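PDB 1XKN: putative peptidyl-arginine deiminase from Chlorobium tepidum, which probably hydrolyses a guanidine group as a deiminase, acting on agmatine or on peptidyl-arginine. Local coordinates for residues Asn101-Thr106 / Val114-Glu119; Tyr6-Glu11 / Arg195-Glu200; His15-Leu20 / His342-Met347. All coordinates share one frame; numbering follows the deposited sequence.

Interaction 1. Residues Asn101-Thr106 / Val114-Glu119; sequences NYVIRT and VIMNWE. With NA (sodium ion), chain B.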
loop_
_atom_site.group_PDB
_atom_site.type_symbol
_atom_site.label_atom_id
_atom_site.label_comp_id
_atom_site.label_asym_id
_atom_site.label_seq_id
_atom_site.Cartn_x
_atom_site.Cartn_y
_atom_site.Cartn_z
ATOM N N ASN A 101 4.126 9.496 -1.762
ATOM C CA ASN A 101 2.695 9.658 -1.977
ATOM C C ASN A 101 2.522 10.699 -3.084
ATOM O O ASN A 101 2.358 11.890 -2.823
ATOM C CB ASN A 101 2.038 10.138 -0.674
ATOM C CG ASN A 101 0.521 10.246 -0.767
ATOM O OD1 ASN A 101 -0.122 10.752 0.150
ATOM N ND2 ASN A 101 -0.054 9.771 -1.869
ATOM N N TYR A 102 2.588 10.232 -4.324
ATOM C CA TYR A 102 2.440 11.092 -5.492
ATOM C C TYR A 102 1.026 11.637 -5.605
ATOM O O TYR A 102 0.058 10.910 -5.400
ATOM C CB TYR A 102 2.728 10.299 -6.762
ATOM C CG TYR A 102 4.151 9.836 -6.909
ATOM C CD1 TYR A 102 5.126 10.684 -7.435
ATOM C CD2 TYR A 102 4.517 8.538 -6.557
ATOM C CE1 TYR A 102 6.432 10.245 -7.614
ATOM C CE2 TYR A 102 5.818 8.093 -6.730
ATOM C CZ TYR A 102 6.766 8.947 -7.262
ATOM O OH TYR A 102 8.044 8.500 -7.474
ATOM N N VAL A 103 0.919 12.916 -5.945
ATOM C CA VAL A 103 -0.369 13.568 -6.148
ATOM C C VAL A 103 -0.181 14.552 -7.295
ATOM O O VAL A 103 0.946 14.954 -7.592
ATOM C CB VAL A 103 -0.850 14.367 -4.908
ATOM C CG1 VAL A 103 -1.191 13.422 -3.767
ATOM C CG2 VAL A 103 0.212 15.372 -4.484
ATOM N N ILE A 104 -1.276 14.927 -7.946
ATOM C CA ILE A 104 -1.219 15.883 -9.042
ATOM C C ILE A 104 -1.632 17.229 -8.467
ATOM O O ILE A 104 -2.705 17.353 -7.869
ATOM C CB ILE A 104 -2.197 15.518 -10.190
ATOM C CG1 ILE A 104 -1.932 14.092 -10.678
ATOM C CG2 ILE A 104 -2.050 16.518 -11.335
ATOM C CD1 ILE A 104 -0.492 13.829 -11.077
ATOM N N ARG A 105 -0.777 18.231 -8.638
ATOM C CA ARG A 105 -1.054 19.567 -8.130
ATOM C C ARG A 105 -1.597 20.473 -9.224
ATOM O O ARG A 105 -1.068 20.505 -10.335
ATOM C CB ARG A 105 0.221 20.187 -7.549
ATOM C CG ARG A 105 0.052 21.630 -7.086
ATOM C CD ARG A 105 1.310 22.171 -6.413
ATOM N NE ARG A 105 2.464 22.218 -7.306
ATOM C CZ ARG A 105 3.674 22.628 -6.933
ATOM N NH1 ARG A 105 3.884 23.025 -5.684
ATOM N NH2 ARG A 105 4.676 22.638 -7.804
ATOM N N THR A 106 -2.663 21.201 -8.909
ATOM C CA THR A 106 -3.250 22.136 -9.860
ATOM C C THR A 106 -3.237 23.526 -9.239
ATOM O O THR A 106 -3.727 23.726 -8.126
ATOM C CB THR A 106 -4.708 21.772 -10.216
ATOM O OG1 THR A 106 -4.735 20.522 -10.918
ATOM C CG2 THR A 106 -5.325 22.849 -11.106
ATOM N N VAL A 114 3.751 16.035 -8.049
ATOM C CA VAL A 114 4.569 16.361 -6.893
ATOM C C VAL A 114 4.455 15.228 -5.894
ATOM O O VAL A 114 3.602 14.352 -6.036
ATOM C CB VAL A 114 4.108 17.678 -6.215
ATOM C CG1 VAL A 114 4.104 18.813 -7.232
ATOM C CG2 VAL A 114 2.731 17.503 -5.602
ATOM N N ILE A 115 5.329 15.229 -4.896
ATOM C CA ILE A 115 5.285 14.203 -3.868
ATOM C C ILE A 115 4.774 14.851 -2.594
ATOM O O ILE A 115 5.318 15.854 -2.136
ATOM C CB ILE A 115 6.674 13.579 -3.640
ATOM C CG1 ILE A 115 7.032 12.706 -4.851
ATOM C CG2 ILE A 115 6.684 12.764 -2.339
ATOM C CD1 ILE A 115 8.406 12.079 -4.794
HETATM N N MSE A 116 3.704 14.282 -2.046
HETATM C CA MSE A 116 3.093 14.787 -0.828
HETATM C C MSE A 116 3.739 14.030 0.322
HETATM O O MSE A 116 3.434 12.864 0.578
HETATM C CB MSE A 116 1.575 14.557 -0.871
HETATM C CG MSE A 116 0.797 15.171 0.294
HETATM SE SE MSE A 116 1.129 17.077 0.479
HETATM C CE MSE A 116 0.378 17.629 -1.222
ATOM N N ASN A 117 4.653 14.718 0.997
ATOM C CA ASN A 117 5.414 14.156 2.097
ATOM C C ASN A 117 4.729 14.229 3.460
ATOM O O ASN A 117 4.612 15.305 4.050
ATOM C CB ASN A 117 6.764 14.870 2.152
ATOM C CG ASN A 117 7.646 14.356 3.250
ATOM O OD1 ASN A 117 7.883 13.155 3.348
ATOM N ND2 ASN A 117 8.154 15.259 4.080
ATOM N N TRP A 118 4.265 13.083 3.955
ATOM C CA TRP A 118 3.628 13.025 5.272
ATOM C C TRP A 118 4.714 12.564 6.226
ATOM O O TRP A 118 5.765 12.129 5.785
ATOM C CB TRP A 118 2.489 11.998 5.306
ATOM C CG TRP A 118 1.385 12.289 4.347
ATOM C CD1 TRP A 118 1.326 11.928 3.033
ATOM C CD2 TRP A 118 0.210 13.066 4.604
ATOM N NE1 TRP A 118 0.192 12.433 2.453
ATOM C CE2 TRP A 118 -0.511 13.140 3.392
ATOM C CE3 TRP A 118 -0.301 13.711 5.739
ATOM C CZ2 TRP A 118 -1.722 13.838 3.281
ATOM C CZ3 TRP A 118 -1.505 14.405 5.627
ATOM C CH2 TRP A 118 -2.198 14.463 4.405
ATOM N N GLU A 119 4.471 12.654 7.524
ATOM C CA GLU A 119 5.465 12.196 8.481
ATOM C C GLU A 119 5.294 10.707 8.731
ATOM O O GLU A 119 4.205 10.159 8.572
ATOM C CB GLU A 119 5.337 12.963 9.798
ATOM C CG GLU A 119 5.766 14.408 9.692
ATOM C CD GLU A 119 7.210 14.542 9.262
ATOM O OE1 GLU A 119 8.104 14.149 10.043
ATOM O OE2 GLU A 119 7.456 15.036 8.140
HETATM NA NA NA B . 8.202 11.672 5.492
HETATM O O HOH W 1 5.268 10.887 0.372
HETATM O O HOH W 2 9.339 13.959 6.392
HETATM O O HOH W 3 7.256 9.353 4.718
#

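Interaction 2. Residues Tyr6-Glu11 / Arg195-Glu200; sequences YFMPPE and RYLGIE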
loop_
_atom_site.group_PDB
_atom_site.type_symbol
_atom_site.label_atom_id
_atom_site.label_comp_id
_atom_site.label_asym_id
_atom_site.label_seq_id
_atom_site.Cartn_x
_atom_site.Cartn_y
_atom_site.Cartn_z
ATOM N N TYR A 6 -5.083 19.476 -4.870
ATOM C CA TYR A 6 -4.362 18.255 -5.185
ATOM C C TYR A 6 -5.321 17.132 -5.552
ATOM O O TYR A 6 -6.513 17.181 -5.243
ATOM C CB TYR A 6 -3.490 17.830 -3.994
ATOM C CG TYR A 6 -2.453 18.854 -3.578
ATOM C CD1 TYR A 6 -2.703 19.749 -2.536
ATOM C CD2 TYR A 6 -1.228 18.940 -4.240
ATOM C CE1 TYR A 6 -1.756 20.708 -2.165
ATOM C CE2 TYR A 6 -0.275 19.897 -3.880
ATOM C CZ TYR A 6 -0.547 20.777 -2.841
ATOM O OH TYR A 6 0.387 21.730 -2.481
ATOM N N PHE A 7 -4.786 16.129 -6.235
ATOM C CA PHE A 7 -5.555 14.967 -6.645
ATOM C C PHE A 7 -4.668 13.750 -6.462
ATOM O O PHE A 7 -3.516 13.740 -6.905
ATOM C CB PHE A 7 -5.967 15.086 -8.118
ATOM C CG PHE A 7 -6.529 13.816 -8.699
ATOM C CD1 PHE A 7 -7.763 13.327 -8.282
ATOM C CD2 PHE A 7 -5.812 13.100 -9.652
ATOM C CE1 PHE A 7 -8.277 12.140 -8.806
ATOM C CE2 PHE A 7 -6.315 11.910 -10.183
ATOM C CZ PHE A 7 -7.549 11.432 -9.756
HETATM N N MSE A 8 -5.192 12.740 -5.776
HETATM C CA MSE A 8 -4.448 11.510 -5.574
HETATM C C MSE A 8 -5.077 10.446 -6.457
HETATM O O MSE A 8 -6.210 10.020 -6.221
HETATM C CB MSE A 8 -4.502 11.050 -4.117
HETATM C CG MSE A 8 -3.575 9.871 -3.855
HETATM SE SE MSE A 8 -3.704 9.156 -2.071
HETATM C CE MSE A 8 -3.234 7.315 -2.397
ATOM N N PRO A 9 -4.359 10.015 -7.501
ATOM C CA PRO A 9 -4.896 8.990 -8.398
ATOM C C PRO A 9 -5.154 7.688 -7.654
ATOM O O PRO A 9 -4.469 7.374 -6.677
ATOM C CB PRO A 9 -3.790 8.824 -9.436
ATOM C CG PRO A 9 -3.160 10.180 -9.477
ATOM C CD PRO A 9 -3.087 10.550 -8.015
ATOM N N PRO A 10 -6.156 6.917 -8.099
ATOM C CA PRO A 10 -6.441 5.646 -7.433
ATOM C C PRO A 10 -5.333 4.671 -7.831
ATOM O O PRO A 10 -4.623 4.898 -8.812
ATOM C CB PRO A 10 -7.806 5.259 -7.995
ATOM C CG PRO A 10 -7.750 5.804 -9.385
ATOM C CD PRO A 10 -7.103 7.162 -9.200
ATOM N N GLU A 11 -5.185 3.591 -7.075
ATOM C CA GLU A 11 -4.133 2.629 -7.349
ATOM C C GLU A 11 -4.250 1.947 -8.710
ATOM O O GLU A 11 -3.252 1.480 -9.256
ATOM C CB GLU A 11 -4.103 1.582 -6.238
ATOM C CG GLU A 11 -2.863 0.722 -6.223
ATOM C CD GLU A 11 -2.730 -0.041 -4.925
ATOM O OE1 GLU A 11 -2.599 0.618 -3.874
ATOM O OE2 GLU A 11 -2.764 -1.289 -4.956
ATOM N N ARG A 195 -7.284 18.985 2.336
ATOM C CA ARG A 195 -6.308 19.950 1.853
ATOM C C ARG A 195 -5.199 19.379 0.976
ATOM O O ARG A 195 -4.953 19.873 -0.127
ATOM C CB ARG A 195 -5.669 20.666 3.044
ATOM C CG ARG A 195 -4.561 21.637 2.670
ATOM C CD ARG A 195 -3.919 22.205 3.920
ATOM N NE ARG A 195 -2.865 23.164 3.613
ATOM C CZ ARG A 195 -2.074 23.718 4.525
ATOM N NH1 ARG A 195 -2.217 23.407 5.808
ATOM N NH2 ARG A 195 -1.138 24.582 4.156
ATOM N N TYR A 196 -4.532 18.339 1.469
ATOM C CA TYR A 196 -3.405 17.756 0.752
ATOM C C TYR A 196 -3.676 16.610 -0.225
ATOM O O TYR A 196 -2.833 16.316 -1.072
ATOM C CB TYR A 196 -2.339 17.346 1.769
ATOM C CG TYR A 196 -1.733 18.523 2.514
ATOM C CD1 TYR A 196 -1.008 19.502 1.833
ATOM C CD2 TYR A 196 -1.837 18.631 3.903
ATOM C CE1 TYR A 196 -0.386 20.552 2.514
ATOM C CE2 TYR A 196 -1.222 19.682 4.594
ATOM C CZ TYR A 196 -0.496 20.630 3.896
ATOM O OH TYR A 196 0.155 21.634 4.577
ATOM N N LEU A 197 -4.835 15.967 -0.117
ATOM C CA LEU A 197 -5.169 14.883 -1.030
ATOM C C LEU A 197 -6.330 15.274 -1.939
ATOM O O LEU A 197 -6.621 14.593 -2.920
ATOM C CB LEU A 197 -5.501 13.602 -0.255
ATOM C CG LEU A 197 -4.342 13.030 0.570
ATOM C CD1 LEU A 197 -4.770 11.730 1.241
ATOM C CD2 LEU A 197 -3.141 12.784 -0.336
ATOM N N GLY A 198 -6.987 16.380 -1.608
ATOM C CA GLY A 198 -8.093 16.856 -2.415
ATOM C C GLY A 198 -9.342 16.001 -2.380
ATOM O O GLY A 198 -10.165 16.068 -3.292
ATOM N N ILE A 199 -9.498 15.189 -1.340
ATOM C CA ILE A 199 -10.683 14.349 -1.250
ATOM C C ILE A 199 -11.864 15.134 -0.681
ATOM O O ILE A 199 -11.687 16.219 -0.115
ATOM C CB ILE A 199 -10.401 13.068 -0.423
ATOM C CG1 ILE A 199 -9.759 13.412 0.921
ATOM C CG2 ILE A 199 -9.494 12.140 -1.220
ATOM C CD1 ILE A 199 -10.749 13.849 1.980
ATOM N N GLU A 200 -13.070 14.600 -0.860
ATOM C CA GLU A 200 -14.287 15.269 -0.406
ATOM C C GLU A 200 -15.026 14.584 0.732
ATOM O O GLU A 200 -15.702 15.248 1.522
ATOM C CB GLU A 200 -15.261 15.442 -1.575
ATOM C CG GLU A 200 -14.935 16.597 -2.510
ATOM C CD GLU A 200 -13.646 16.397 -3.270
ATOM O OE1 GLU A 200 -13.572 15.450 -4.083
ATOM O OE2 GLU A 200 -12.706 17.190 -3.059
HETATM O O HOH W 4 -6.743 20.045 -2.459
HETATM O O HOH W 5 -8.975 16.460 -6.359
HETATM O O HOH W 6 -8.018 13.370 -4.760
#

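Interaction 3. Residues His15-Leu20 / His342-Met347; sequences HASTWL and HEEPAM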
loop_
_atom_site.group_PDB
_atom_site.type_symbol
_atom_site.label_atom_id
_atom_site.label_comp_id
_atom_site.label_asym_id
_atom_site.label_seq_id
_atom_site.Cartn_x
_atom_site.Cartn_y
_atom_site.Cartn_z
ATOM N N HIS A 15 0.272 3.544 -14.160
ATOM C CA HIS A 15 1.499 3.803 -13.411
ATOM C C HIS A 15 2.700 4.075 -14.295
ATOM O O HIS A 15 2.840 3.501 -15.378
ATOM C CB HIS A 15 1.888 2.603 -12.550
ATOM C CG HIS A 15 0.880 2.224 -11.520
ATOM N ND1 HIS A 15 0.935 1.021 -10.852
ATOM C CD2 HIS A 15 -0.203 2.878 -11.038
ATOM C CE1 HIS A 15 -0.074 0.948 -10.002
ATOM N NE2 HIS A 15 -0.779 2.061 -10.094
ATOM N N ALA A 16 3.580 4.938 -13.805
ATOM C CA ALA A 16 4.820 5.235 -14.496
ATOM C C ALA A 16 5.782 4.167 -13.984
ATOM O O ALA A 16 6.662 3.701 -14.709
ATOM C CB ALA A 16 5.323 6.628 -14.117
ATOM N N SER A 17 5.599 3.782 -12.722
ATOM C CA SER A 17 6.443 2.768 -12.088
ATOM C C SER A 17 5.851 2.328 -10.756
ATOM O O SER A 17 4.795 2.804 -10.339
ATOM C CB SER A 17 7.829 3.344 -11.794
ATOM O OG SER A 17 7.790 4.155 -10.621
ATOM N N THR A 18 6.550 1.404 -10.104
ATOM C CA THR A 18 6.190 0.936 -8.773
ATOM C C THR A 18 7.486 1.030 -7.984
ATOM O O THR A 18 8.553 0.670 -8.487
ATOM C CB THR A 18 5.726 -0.532 -8.738
ATOM O OG1 THR A 18 4.479 -0.665 -9.432
ATOM C CG2 THR A 18 5.536 -0.988 -7.285
ATOM N N TRP A 19 7.390 1.535 -6.761
ATOM C CA TRP A 19 8.555 1.666 -5.899
ATOM C C TRP A 19 8.623 0.584 -4.835
ATOM O O TRP A 19 7.599 0.122 -4.330
ATOM C CB TRP A 19 8.565 3.028 -5.207
ATOM C CG TRP A 19 9.004 4.129 -6.104
ATOM C CD1 TRP A 19 8.255 4.766 -7.046
ATOM C CD2 TRP A 19 10.323 4.678 -6.195
ATOM N NE1 TRP A 19 9.028 5.679 -7.726
ATOM C CE2 TRP A 19 10.302 5.643 -7.223
ATOM C CE3 TRP A 19 11.524 4.442 -5.512
ATOM C CZ2 TRP A 19 11.435 6.378 -7.585
ATOM C CZ3 TRP A 19 12.654 5.173 -5.872
ATOM C CH2 TRP A 19 12.597 6.129 -6.902
ATOM N N LEU A 20 9.851 0.202 -4.499
ATOM C CA LEU A 20 10.131 -0.805 -3.487
ATOM C C LEU A 20 11.353 -0.358 -2.698
ATOM O O LEU A 20 12.187 0.393 -3.206
ATOM C CB LEU A 20 10.463 -2.151 -4.135
ATOM C CG LEU A 20 9.442 -2.819 -5.053
ATOM C CD1 LEU A 20 10.070 -4.063 -5.670
ATOM C CD2 LEU A 20 8.199 -3.181 -4.259
ATOM N N HIS A 342 4.599 0.896 -3.569
ATOM C CA HIS A 342 3.966 2.196 -3.692
ATOM C C HIS A 342 4.030 2.582 -5.144
ATOM O O HIS A 342 5.104 2.692 -5.738
ATOM C CB HIS A 342 4.600 3.295 -2.841
ATOM C CG HIS A 342 3.642 4.399 -2.522
ATOM N ND1 HIS A 342 2.998 5.131 -3.499
ATOM C CD2 HIS A 342 3.133 4.819 -1.341
ATOM C CE1 HIS A 342 2.129 5.948 -2.931
ATOM N NE2 HIS A 342 2.190 5.777 -1.623
ATOM N N GLU A 343 2.858 2.766 -5.724
ATOM C CA GLU A 343 2.782 3.124 -7.115
ATOM C C GLU A 343 3.227 4.553 -7.360
ATOM O O GLU A 343 3.259 5.386 -6.451
ATOM C CB GLU A 343 1.344 2.951 -7.624
ATOM C CG GLU A 343 0.333 3.966 -7.074
ATOM C CD GLU A 343 -0.191 3.626 -5.687
ATOM O OE1 GLU A 343 0.308 2.672 -5.056
ATOM O OE2 GLU A 343 -1.115 4.326 -5.217
ATOM N N GLU A 344 3.603 4.809 -8.604
ATOM C CA GLU A 344 3.959 6.145 -9.044
ATOM C C GLU A 344 2.999 6.352 -10.202
ATOM O O GLU A 344 3.174 5.766 -11.267
ATOM C CB GLU A 344 5.388 6.247 -9.574
ATOM C CG GLU A 344 5.614 7.613 -10.237
ATOM C CD GLU A 344 6.982 7.797 -10.865
ATOM O OE1 GLU A 344 7.176 8.835 -11.537
ATOM O OE2 GLU A 344 7.855 6.923 -10.690
ATOM N N PRO A 345 1.950 7.152 -10.000
ATOM C CA PRO A 345 1.010 7.370 -11.104
ATOM C C PRO A 345 1.657 8.126 -12.265
ATOM O O PRO A 345 2.563 8.933 -12.059
ATOM C CB PRO A 345 -0.120 8.160 -10.445
ATOM C CG PRO A 345 0.581 8.886 -9.316
ATOM C CD PRO A 345 1.479 7.810 -8.768
ATOM N N ALA A 346 1.198 7.850 -13.482
ATOM C CA ALA A 346 1.716 8.514 -14.677
ATOM C C ALA A 346 0.823 9.696 -15.036
ATOM O O ALA A 346 -0.336 9.506 -15.405
ATOM C CB ALA A 346 1.758 7.527 -15.846
HETATM N N MSE A 347 1.349 10.912 -14.940
HETATM C CA MSE A 347 0.545 12.083 -15.275
HETATM C C MSE A 347 0.741 12.498 -16.722
HETATM O O MSE A 347 1.858 12.805 -17.145
HETATM C CB MSE A 347 0.894 13.274 -14.378
HETATM C CG MSE A 347 0.010 14.492 -14.635
HETATM SE SE MSE A 347 0.779 16.141 -13.990
HETATM C CE MSE A 347 2.037 16.430 -15.440
#

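Interaction 1. Residues Asn101-Thr106 / Val114-Glu119
N101 reaches across to W118, its OD1 meeting the indole N-H. Its CB lies 3.3 Å from M116 O. The torsion about CA-CB sets CG anti to the backbone N (chi1 -176°), which carries the amide off the strand toward the indole, and CG comes to 3.9 Å from W118 NE1. At the tip, OD1 takes the N-H of NE1 at 2.9 Å. NE1 lies in the carbonyl plane, on a lone pair of OD1, and the amide and ring planes are only 26° apart; the bond is nonetheless bent, 136° at the hydrogen.

The backbones form a beta hairpin of strands 101-107 and 110-119, the two inner strands of a four-stranded mixed sheet. V103 and V114 form a hydrogen-bonded pair, exchanging two nearly straight N-H to O bonds, and M116 N donates to N101 O. On the face shared by the two valines V103 CG2 presses tightly on V114 CG2 at 3.5 Å, with M116 CB beside it. The other face carries the non-hydrogen-bonded pair Y102 and I115, which lie side by side, CE1 against CG1; the phenol beyond is hydrogen-bonded to Q144. R105 bends at chi3 and lays one guanidinium face over V114 CG1, while the guanidinium forms a salt bridge with D112. Farther along, N117 OD1 and W118 O bind the sodium ion at 2.6 and 2.5 Å, together with N134 and two waters.

Interaction 2. Residues Tyr6-Glu11 / Arg195-Glu200
The ring of Y6 presents its edge to R195 O in the last turn of helix 186-197. Placing CG beside the backbone N (chi1 -60°) swings the ring along the helix end, so that Y6 CD1 lies 3.3 Å from R195 O, which sits near the ring plane. CB of Y6 approaches the next carbonyl, with Y196 O 3.4 Å away. Y196 itself points away from the strand; its ring meets Y6 only obliquely, CE1 of Y6 standing 4.2 Å from CD1 of Y196. Strand 5-7 is an outermost strand of its four-stranded sheet, and the C-terminal end of helix 186-197 packs against it; both tyrosines rest on M116 and V149 of that sheet.

M8 and L197 form the second pair. They lie side by side and point the same way, the extended selenomethionine chain bringing M8 SE to 4.1 Å from L197 CD2, while N101 is packed against both.

Between the pairs the helix stops at G198, the first residue to leave helical geometry, with a positive phi of 69°. Its bare CA approaches Y6 O at 3.3 Å in a CA-H...O contact.

No direct hydrogen bond joins the segments; water does the joining. One water links Y6 N to R195 O, and another links M8 N to L197 O, which it reaches at 2.6 Å. Strand and helix end are therefore coupled through solvent, carbon-oxygen contacts and apolar packing, and Y196 O, buried here, has no polar partner in the model.

Interaction 3. Residues His15-Leu20 / His342-Met347
E344 O accepts from both A16 N and S17 N, the signature of a classic beta bulge where edge strand 342-345 pairs antiparallel with strand 15-21. The two bonds are unequal: A16 N is 2.7 Å from E344 O, whereas the one from S17 N is weak. Beyond the bulge the ladder resumes, E344 N giving to S17 O and W19 N giving to H342 O at 2.8 Å.

Side-chain polar contacts centre on the carboxylate of E344, at the end of an extended chain whose CG is anti to the backbone N (chi1 170°). Its OE2 stands 2.8 Å from S17 OG, a hydroxyl that also has N54 within reach, and it receives a weak bond from W19 NE1, with ring and carboxylate planes 36° apart. Q144 adds a further hydrogen bond to OE2 and K113 a salt bridge to OE1. This cluster probably favours the charged form of the acid.

Apolar contact is slight, A16 CB meeting A346 CB at 4.1 Å.

A CH-pi contact joins H15 and E343. E343 sets its CB over one face of the H15 imidazole, 3.5 Å from the ring centroid, while its carboxylate turns away to a salt bridge with R96. ND1 is hydrogen-bonded with E51 and NE2 with E11 O, which hold the ring's rotation. Offset toward the rim, E343 CB comes as near to H15 NE2 as to CE1, 3.4 Å from each.

How the interactions relate
Interactions 1 and 3 are buried strand pairings, whereas interaction 2 is partly exposed and relies on water where the others use direct backbone bonds. Interactions 1 and 2 serve the same sheet: strand 5-7 flanks strand 101-107, with I104 N 2.7 Å from F7 O, and the methyl CE of M116 packs against Y6 and Y196. Interaction 3 belongs to another four-stranded sheet, but Y102 links the two sheets, packing on E344 and P345. Interaction 1 has a salt-bridged arginine and a sodium site, yet across its strands the side-chain bond is amide to indole; across those of interaction 3 carboxylate contacts prevail. P9 brings interaction 2 against P345 of interaction 3.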